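Local coordinates for diacylglycerol O-acyltransferase (Marinobacter hydrocarbonoclasticus, PDB 6CHJ), which probably transfers acyl groups from acyl-CoA to diacylglycerols and fatty alcohols, yielding triacylglycerols and wax esters, at residues L65-W70 with G194-T199; A360-L363 with A368-W371. One frame throughout, in Å; residues are numbered along the deposited sequence.

Contact 1 of 2, residues L65-W70 with G194-T199; sequences LGQPVW and GRQLGT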
loop_
_atom_site.group_PDB
_atom_site.type_symbol
_atom_site.label_atom_id
_atom_site.label_comp_id
_atom_site.label_asym_id
_atom_site.label_seq_id
_atom_site.Cartn_x
_atom_site.Cartn_y
_atom_site.Cartn_z
ATOM N N LEU B 65 24.089 2.019 15.480
ATOM C CA LEU B 65 23.860 1.289 16.725
ATOM C C LEU B 65 22.418 1.457 17.203
ATOM O O LEU B 65 21.588 0.557 17.019
ATOM C CB LEU B 65 24.850 1.726 17.814
ATOM C CG LEU B 65 25.173 0.701 18.910
ATOM C CD1 LEU B 65 26.268 -0.264 18.460
ATOM C CD2 LEU B 65 25.550 1.396 20.220
ATOM N N GLY B 66 22.104 2.598 17.815
ATOM C CA GLY B 66 20.752 2.813 18.289
ATOM C C GLY B 66 20.027 3.998 17.682
ATOM O O GLY B 66 18.796 4.081 17.763
ATOM N N GLN B 67 20.767 4.917 17.055
ATOM C CA GLN B 67 20.200 6.207 16.687
ATOM C C GLN B 67 19.963 6.326 15.184
ATOM O O GLN B 67 20.840 5.969 14.383
ATOM C CB GLN B 67 21.118 7.337 17.173
ATOM C CG GLN B 67 20.376 8.526 17.800
ATOM C CD GLN B 67 19.419 8.150 18.950
ATOM O OE1 GLN B 67 18.566 8.942 19.374
ATOM N NE2 GLN B 67 19.570 6.929 19.458
ATOM N N PRO B 68 18.801 6.835 14.773
ATOM C CA PRO B 68 18.462 6.872 13.346
ATOM C C PRO B 68 19.178 7.993 12.609
ATOM O O PRO B 68 19.261 9.129 13.082
ATOM C CB PRO B 68 16.945 7.106 13.356
ATOM C CG PRO B 68 16.706 7.880 14.620
ATOM C CD PRO B 68 17.701 7.331 15.622
ATOM N N VAL B 69 19.690 7.661 11.423
ATOM C CA VAL B 69 20.414 8.606 10.582
ATOM C C VAL B 69 19.999 8.405 9.135
ATOM O O VAL B 69 19.564 7.321 8.737
ATOM C CB VAL B 69 21.946 8.455 10.713
ATOM C CG1 VAL B 69 22.381 8.659 12.148
ATOM C CG2 VAL B 69 22.396 7.092 10.201
ATOM N N TRP B 70 20.127 9.469 8.351
ATOM C CA TRP B 70 20.010 9.367 6.910
ATOM C C TRP B 70 21.339 8.921 6.316
ATOM O O TRP B 70 22.406 9.162 6.888
ATOM C CB TRP B 70 19.610 10.708 6.299
ATOM C CG TRP B 70 18.284 11.256 6.724
ATOM C CD1 TRP B 70 18.041 12.508 7.213
ATOM C CD2 TRP B 70 17.011 10.596 6.668
ATOM N NE1 TRP B 70 16.701 12.669 7.467
ATOM C CE2 TRP B 70 16.045 11.511 7.141
ATOM C CE3 TRP B 70 16.591 9.322 6.271
ATOM C CZ2 TRP B 70 14.692 11.189 7.231
ATOM C CZ3 TRP B 70 15.252 9.006 6.363
ATOM C CH2 TRP B 70 14.316 9.936 6.844
ATOM N N GLY B 194 10.354 17.433 23.942
ATOM C CA GLY B 194 10.548 16.028 23.653
ATOM C C GLY B 194 12.021 15.680 23.502
ATOM O O GLY B 194 12.874 16.556 23.347
ATOM N N ARG B 195 12.317 14.378 23.555
ATOM C CA ARG B 195 13.701 13.944 23.387
ATOM C C ARG B 195 13.838 12.689 22.524
ATOM O O ARG B 195 14.310 12.772 21.383
ATOM C CB ARG B 195 14.379 13.746 24.763
ATOM C CG ARG B 195 13.816 12.653 25.696
ATOM C CD ARG B 195 14.294 12.807 27.138
ATOM N NE ARG B 195 13.651 13.941 27.794
ATOM C CZ ARG B 195 12.381 13.951 28.188
ATOM N NH1 ARG B 195 11.619 12.881 28.003
ATOM N NH2 ARG B 195 11.870 15.028 28.772
ATOM N N GLN B 196 13.407 11.533 23.028
ATOM C CA GLN B 196 13.953 10.260 22.589
ATOM C C GLN B 196 12.857 9.283 22.188
ATOM O O GLN B 196 11.662 9.494 22.430
ATOM C CB GLN B 196 14.824 9.636 23.688
ATOM C CG GLN B 196 16.294 9.831 23.442
ATOM C CD GLN B 196 16.659 9.557 21.997
ATOM O OE1 GLN B 196 16.548 8.428 21.516
ATOM N NE2 GLN B 196 17.077 10.596 21.290
ATOM N N LEU B 197 13.299 8.207 21.539
ATOM C CA LEU B 197 12.491 7.004 21.451
ATOM C C LEU B 197 12.116 6.556 22.854
ATOM O O LEU B 197 12.892 6.700 23.803
ATOM C CB LEU B 197 13.263 5.894 20.724
ATOM C CG LEU B 197 14.644 5.502 21.288
ATOM C CD1 LEU B 197 14.605 4.176 22.061
ATOM C CD2 LEU B 197 15.702 5.451 20.184
ATOM N N GLY B 198 10.904 6.036 22.989
ATOM C CA GLY B 198 10.476 5.446 24.243
ATOM C C GLY B 198 9.277 4.573 23.969
ATOM O O GLY B 198 8.765 4.528 22.849
ATOM N N THR B 199 8.838 3.860 25.000
ATOM C CA THR B 199 7.541 3.213 24.895
ATOM C C THR B 199 6.449 4.238 25.189
ATOM O O THR B 199 6.707 5.290 25.782
ATOM C CB THR B 199 7.435 2.030 25.857
ATOM O OG1 THR B 199 6.317 1.217 25.484
ATOM C CG2 THR B 199 7.228 2.523 27.282
#

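Contact 2 of 2, residues A360-L363 with A368-W371; sequences AFHL and APKW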
loop_
_atom_site.group_PDB
_atom_site.type_symbol
_atom_site.label_atom_id
_atom_site.label_comp_id
_atom_site.label_asym_id
_atom_site.label_seq_id
_atom_site.Cartn_x
_atom_site.Cartn_y
_atom_site.Cartn_z
ATOM N N ALA B 360 -1.748 16.327 23.332
ATOM C CA ALA B 360 -0.792 15.306 22.910
ATOM C C ALA B 360 -0.959 14.033 23.723
ATOM O O ALA B 360 -0.929 12.930 23.167
ATOM C CB ALA B 360 0.638 15.829 23.019
ATOM N N PHE B 361 -1.161 14.167 25.038
ATOM C CA PHE B 361 -1.375 12.992 25.877
ATOM C C PHE B 361 -2.624 12.246 25.450
ATOM O O PHE B 361 -2.654 11.004 25.472
ATOM C CB PHE B 361 -1.488 13.380 27.361
ATOM C CG PHE B 361 -1.829 12.211 28.269
ATOM C CD1 PHE B 361 -0.818 11.453 28.856
ATOM C CD2 PHE B 361 -3.152 11.867 28.535
ATOM C CE1 PHE B 361 -1.118 10.365 29.679
ATOM C CE2 PHE B 361 -3.461 10.784 29.362
ATOM C CZ PHE B 361 -2.434 10.029 29.931
ATOM N N HIS B 362 -3.677 12.980 25.074
ATOM C CA HIS B 362 -4.908 12.291 24.700
ATOM C C HIS B 362 -4.772 11.597 23.341
ATOM O O HIS B 362 -5.227 10.459 23.191
ATOM C CB HIS B 362 -6.099 13.234 24.672
ATOM C CG HIS B 362 -7.375 12.539 24.311
ATOM N ND1 HIS B 362 -7.767 11.360 24.915
ATOM C CD2 HIS B 362 -8.324 12.825 23.386
ATOM C CE1 HIS B 362 -8.913 10.961 24.392
ATOM N NE2 HIS B 362 -9.273 11.833 23.462
ATOM N N LEU B 363 -4.194 12.288 22.340
ATOM C CA LEU B 363 -3.933 11.675 21.031
ATOM C C LEU B 363 -3.160 10.367 21.170
ATOM O O LEU B 363 -3.564 9.335 20.620
ATOM C CB LEU B 363 -3.162 12.646 20.133
ATOM C CG LEU B 363 -4.081 13.805 19.755
ATOM C CD1 LEU B 363 -3.324 14.975 19.174
ATOM C CD2 LEU B 363 -5.147 13.302 18.791
ATOM N N ALA B 368 -7.763 10.432 27.960
ATOM C CA ALA B 368 -8.124 11.745 28.481
ATOM C C ALA B 368 -9.086 12.512 27.549
ATOM O O ALA B 368 -8.766 13.619 27.086
ATOM C CB ALA B 368 -6.837 12.542 28.744
ATOM N N PRO B 369 -10.296 11.977 27.306
ATOM C CA PRO B 369 -11.221 12.607 26.343
ATOM C C PRO B 369 -11.503 14.079 26.597
ATOM O O PRO B 369 -11.683 14.861 25.647
ATOM C CB PRO B 369 -12.500 11.766 26.497
ATOM C CG PRO B 369 -12.364 11.061 27.811
ATOM C CD PRO B 369 -10.897 10.789 27.941
ATOM N N LYS B 370 -11.567 14.477 27.865
ATOM C CA LYS B 370 -11.775 15.877 28.191
ATOM C C LYS B 370 -10.637 16.764 27.692
ATOM O O LYS B 370 -10.810 17.984 27.615
ATOM C CB LYS B 370 -11.932 16.040 29.702
ATOM C CG LYS B 370 -13.345 15.803 30.236
ATOM C CD LYS B 370 -13.351 15.819 31.788
ATOM C CE LYS B 370 -14.422 16.750 32.351
ATOM N NZ LYS B 370 -14.077 17.330 33.699
ATOM N N TRP B 371 -9.479 16.193 27.361
ATOM C CA TRP B 371 -8.334 16.970 26.890
ATOM C C TRP B 371 -8.247 17.036 25.361
ATOM O O TRP B 371 -7.248 17.539 24.841
ATOM C CB TRP B 371 -7.011 16.411 27.472
ATOM C CG TRP B 371 -6.809 16.684 28.972
ATOM C CD1 TRP B 371 -7.552 17.529 29.757
ATOM C CD2 TRP B 371 -5.818 16.098 29.850
ATOM N NE1 TRP B 371 -7.096 17.497 31.048
ATOM C CE2 TRP B 371 -6.037 16.631 31.140
ATOM C CE3 TRP B 371 -4.778 15.179 29.671
ATOM C CZ2 TRP B 371 -5.249 16.279 32.245
ATOM C CZ3 TRP B 371 -3.994 14.830 30.780
ATOM C CH2 TRP B 371 -4.237 15.385 32.043
#

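Contact 1 of 2, residues L65-W70 with G194-T199
Gln-67 and Gln-196 both bend at their second torsion (chi2 54° and -44°), and the two amides, reaching out from opposite directions, meet between backbones whose nearest CA atoms, those of Gln-67 and Leu-197, are 9.1 Å apart. NE2 of Gln-196 lies 2.9 Å from OE1 of Gln-67, but the N-H...O angle of 129° makes this a weak hydrogen bond. The amide planes are neither coplanar nor perpendicular, and OE1 of Gln-67 stands almost as close, 3.0 Å, to OE1 of Gln-196, a pairing of two acceptors that should offset part of the gain. The Gln-196 amide is turned back on its own chain: its OE1 accepts a weak bond from the backbone N of Leu-197 at 3.3 Å, which is consistent with NE2 being the donor to Gln-67. A methyl of Leu-197 brushes polar atoms: CD2 is 4.2 Å from both Gly-66 O and Gln-67 NE2. This is a sparse surface contact in the catalytic domain, joining the start of the second strand of a hairpin, 59-64 with 67-72, to the loop that leads into helix 200-212. Helix 6-13 bridges the two sides: its Gln-9 touches Gln-67, Gln-196 and Leu-197, and its Trp-13 donates a hydrogen bond to Gly-198 O.

Contact 2 of 2, residues A360-L363 with A368-W371
Ala-368 N donates a hydrogen bond to ND1 of His-362 (3.2 Å), arriving tilted from the imidazole plane. The bond lies at the C-terminal end of helix 345-365, after which the chain turns back and runs into a short 3-10 turn, 369-371, within the C-terminal domain. That turn is held by Trp-371 N donating to Ala-368 O at 2.7 Å. The same oxygen sits over one face of the imidazole, displaced from its centre, while Pro-369 CA makes a CH-pi contact with the ring, 3.7 Å from its centroid. The imidazole is thus clasped both by a donor at ND1 and by the backbone over one face. Nearly fully extended first torsions, chi1 175° in Phe-361 and -179° in His-362, send both rings out toward the returning chain. Ala-368 CB abuts the Phe-361 ring edge in its plane, 3.8 Å from CD2. Helix 200-212 packs on the aromatic side, with Ala-204 and Leu-208 against Phe-361 and Ile-211 against Trp-371. The two aromatics form an offset edge-to-face pair, planes at 73°, in which Trp-371 CZ3 approaches Phe-361 CD2 to 3.8 Å.

How the contacts relate
Contact 1 is a surface touch between parts distant in sequence, whereas contact 2 is a local, partly buried closure at the end of one helix. The difference shows in their chemistry: side-chain amides and a leucine methyl meet at the first, and aromatic rings, proline and backbone groups pack at the second, over more than twice the buried surface. One lies in the catalytic domain, the other in the C-terminal domain, and they do not touch, their centres lying about 24 Å apart and their nearest atoms about 10 Å. Helix 200-212 nevertheless relates them: residues 194-199 of contact 1 lead into its start, and further along it packs against the aromatics of contact 2.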